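Local coordinates for uracil-DNA glycosylase (Nitratifractor salsuginis, PDB 5X3G), which belongs by name to the uracil-DNA glycosylases, a family of single-chain alpha/beta proteins built round a four-stranded parallel sheet flanked by helices, at residues Y73-Q78 / E244-M249. Numbering follows the deposited sequence.
Sequences YILFGQ and ELFGPM
Y73, at the start of strand 73-77, reaches L245 of helix 240-246 and M249 of the 3-10 segment 247-249, a strand-to-helix packing within the alpha/beta fold of the uracil-DNA glycosylases. Strand 73-77 runs inside the four-stranded parallel sheet, between strands 164-168 and 203-207, and side chains of the helix pack against strands 73-77 and 225-228 of that sheet. The CA atoms of Y73 and L245 are 10.6 Å apart, and the tyrosine side chain bridges much of that distance. Its CB points toward the helix, and chi1 of -61° sets CG anti to the carbonyl carbon, which sends the ring outward from the strand. CD2 and CE2 are the ring atoms nearest the selenomethionine methyl of M249, which sits over one face; M249 CE approaches Y73 CE2 to 4.0 Å. This is a CH-pi contact, with CE 4.2 Å from the ring centroid and 17° off the normal. M249 delivers the methyl through a side chain extended beyond CG. Across the ring from CE2, CE1 meets L245 CD1 at 3.8 Å in an oblique approach, the two side chains sliding past each other in opposite directions.

Two residues along the strand, L75 also points toward the helix and brings CD1 to the edge of the F246 ring, 4.2 Å from CE1, the two side chains crossing at about a right angle. F246 also packs edge-to-face with F119, while L245 CD2 lies over one face of the F246 ring, offset toward the rim. L245 and F246 both rest on L228, so the same helix also meets strand 225-228, an outermost strand of the sheet. Y73 OH shares a hydrogen bond of 2.8 Å with a water, which donates to L245 O, also at 2.8 Å.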
# COMPACT_ATOMS: atom_id res chain seq x y z
N TYR A 73 10.72 -2.25 -2.81
CA TYR A 73 9.74 -1.58 -3.65
C TYR A 73 8.92 -0.63 -2.80
O TYR A 73 8.74 -0.85 -1.59
CB TYR A 73 8.80 -2.57 -4.34
CG TYR A 73 9.46 -3.56 -5.27
CD1 TYR A 73 9.67 -3.26 -6.61
CD2 TYR A 73 9.86 -4.81 -4.82
CE1 TYR A 73 10.27 -4.16 -7.47
CE2 TYR A 73 10.46 -5.72 -5.66
CZ TYR A 73 10.66 -5.40 -6.98
OH TYR A 73 11.26 -6.31 -7.82
N ILE A 74 8.40 0.41 -3.43
CA ILE A 74 7.42 1.31 -2.81
C ILE A 74 6.22 1.35 -3.74
O ILE A 74 6.26 2.00 -4.79
CB ILE A 74 7.98 2.72 -2.57
CG1 ILE A 74 9.27 2.66 -1.75
CG2 ILE A 74 6.94 3.59 -1.87
CD1 ILE A 74 9.79 4.02 -1.35
N LEU A 75 5.15 0.66 -3.36
CA LEU A 75 3.93 0.61 -4.14
C LEU A 75 2.99 1.70 -3.65
O LEU A 75 2.62 1.72 -2.47
CB LEU A 75 3.28 -0.78 -4.02
CG LEU A 75 2.14 -1.16 -4.98
CD1 LEU A 75 2.05 -2.67 -5.02
CD2 LEU A 75 0.81 -0.57 -4.54
N PHE A 76 2.58 2.59 -4.55
CA PHE A 76 1.84 3.78 -4.16
C PHE A 76 0.33 3.58 -4.25
O PHE A 76 -0.18 2.85 -5.10
CB PHE A 76 2.24 4.98 -5.02
CG PHE A 76 3.53 5.62 -4.61
CD1 PHE A 76 3.56 6.57 -3.61
CD2 PHE A 76 4.72 5.29 -5.25
CE1 PHE A 76 4.75 7.18 -3.23
CE2 PHE A 76 5.91 5.89 -4.88
CZ PHE A 76 5.92 6.84 -3.87
N GLY A 77 -0.37 4.25 -3.33
CA GLY A 77 -1.77 4.55 -3.49
C GLY A 77 -1.99 6.04 -3.29
O GLY A 77 -1.07 6.78 -2.97
N GLN A 78 -3.24 6.46 -3.50
CA GLN A 78 -3.58 7.87 -3.33
C GLN A 78 -3.71 8.24 -1.85
O GLN A 78 -2.88 8.97 -1.31
CB GLN A 78 -4.87 8.22 -4.07
CG GLN A 78 -4.66 8.51 -5.55
CD GLN A 78 -4.01 9.86 -5.78
OE1 GLN A 78 -2.79 9.98 -5.79
NE2 GLN A 78 -4.84 10.88 -5.95
N GLU A 244 5.32 -10.23 -14.87
CA GLU A 244 6.76 -10.25 -14.66
C GLU A 244 7.17 -9.50 -13.41
O GLU A 244 8.14 -9.89 -12.75
CB GLU A 244 7.48 -9.69 -15.88
CG GLU A 244 9.00 -9.77 -15.76
CD GLU A 244 9.72 -9.45 -17.06
OE1 GLU A 244 9.04 -9.19 -18.07
OE2 GLU A 244 10.97 -9.46 -17.06
N LEU A 245 6.45 -8.44 -13.04
CA LEU A 245 6.81 -7.73 -11.82
C LEU A 245 6.42 -8.52 -10.57
O LEU A 245 7.25 -8.73 -9.68
CB LEU A 245 6.17 -6.34 -11.80
CG LEU A 245 6.35 -5.58 -10.48
CD1 LEU A 245 7.82 -5.41 -10.15
CD2 LEU A 245 5.67 -4.22 -10.55
N PHE A 246 5.17 -8.97 -10.50
CA PHE A 246 4.65 -9.58 -9.28
C PHE A 246 4.82 -11.09 -9.23
O PHE A 246 4.76 -11.67 -8.15
CB PHE A 246 3.17 -9.23 -9.11
CG PHE A 246 2.92 -7.77 -8.92
CD1 PHE A 246 3.29 -7.14 -7.74
CD2 PHE A 246 2.32 -7.02 -9.91
CE1 PHE A 246 3.07 -5.79 -7.56
CE2 PHE A 246 2.09 -5.67 -9.73
CZ PHE A 246 2.47 -5.06 -8.56
N GLY A 247 5.01 -11.73 -10.38
CA GLY A 247 5.22 -13.16 -10.45
C GLY A 247 6.27 -13.68 -9.49
O GLY A 247 6.00 -14.59 -8.70
N PRO A 248 7.48 -13.12 -9.52
CA PRO A 248 8.53 -13.59 -8.60
C PRO A 248 8.20 -13.43 -7.14
O PRO A 248 8.86 -14.04 -6.29
CB PRO A 248 9.74 -12.73 -8.99
CG PRO A 248 9.50 -12.37 -10.41
CD PRO A 248 8.02 -12.17 -10.51
N MSE A 249 7.19 -12.63 -6.80
CA MSE A 249 6.84 -12.41 -5.41
C MSE A 249 5.98 -13.54 -4.86
O MSE A 249 5.97 -13.77 -3.65
CB MSE A 249 6.12 -11.08 -5.27
CG MSE A 249 6.91 -9.90 -5.76
SE MSE A 249 6.03 -8.25 -5.18
CE MSE A 249 6.77 -7.00 -6.47
O HOH W 1 9.79 -8.57 -8.60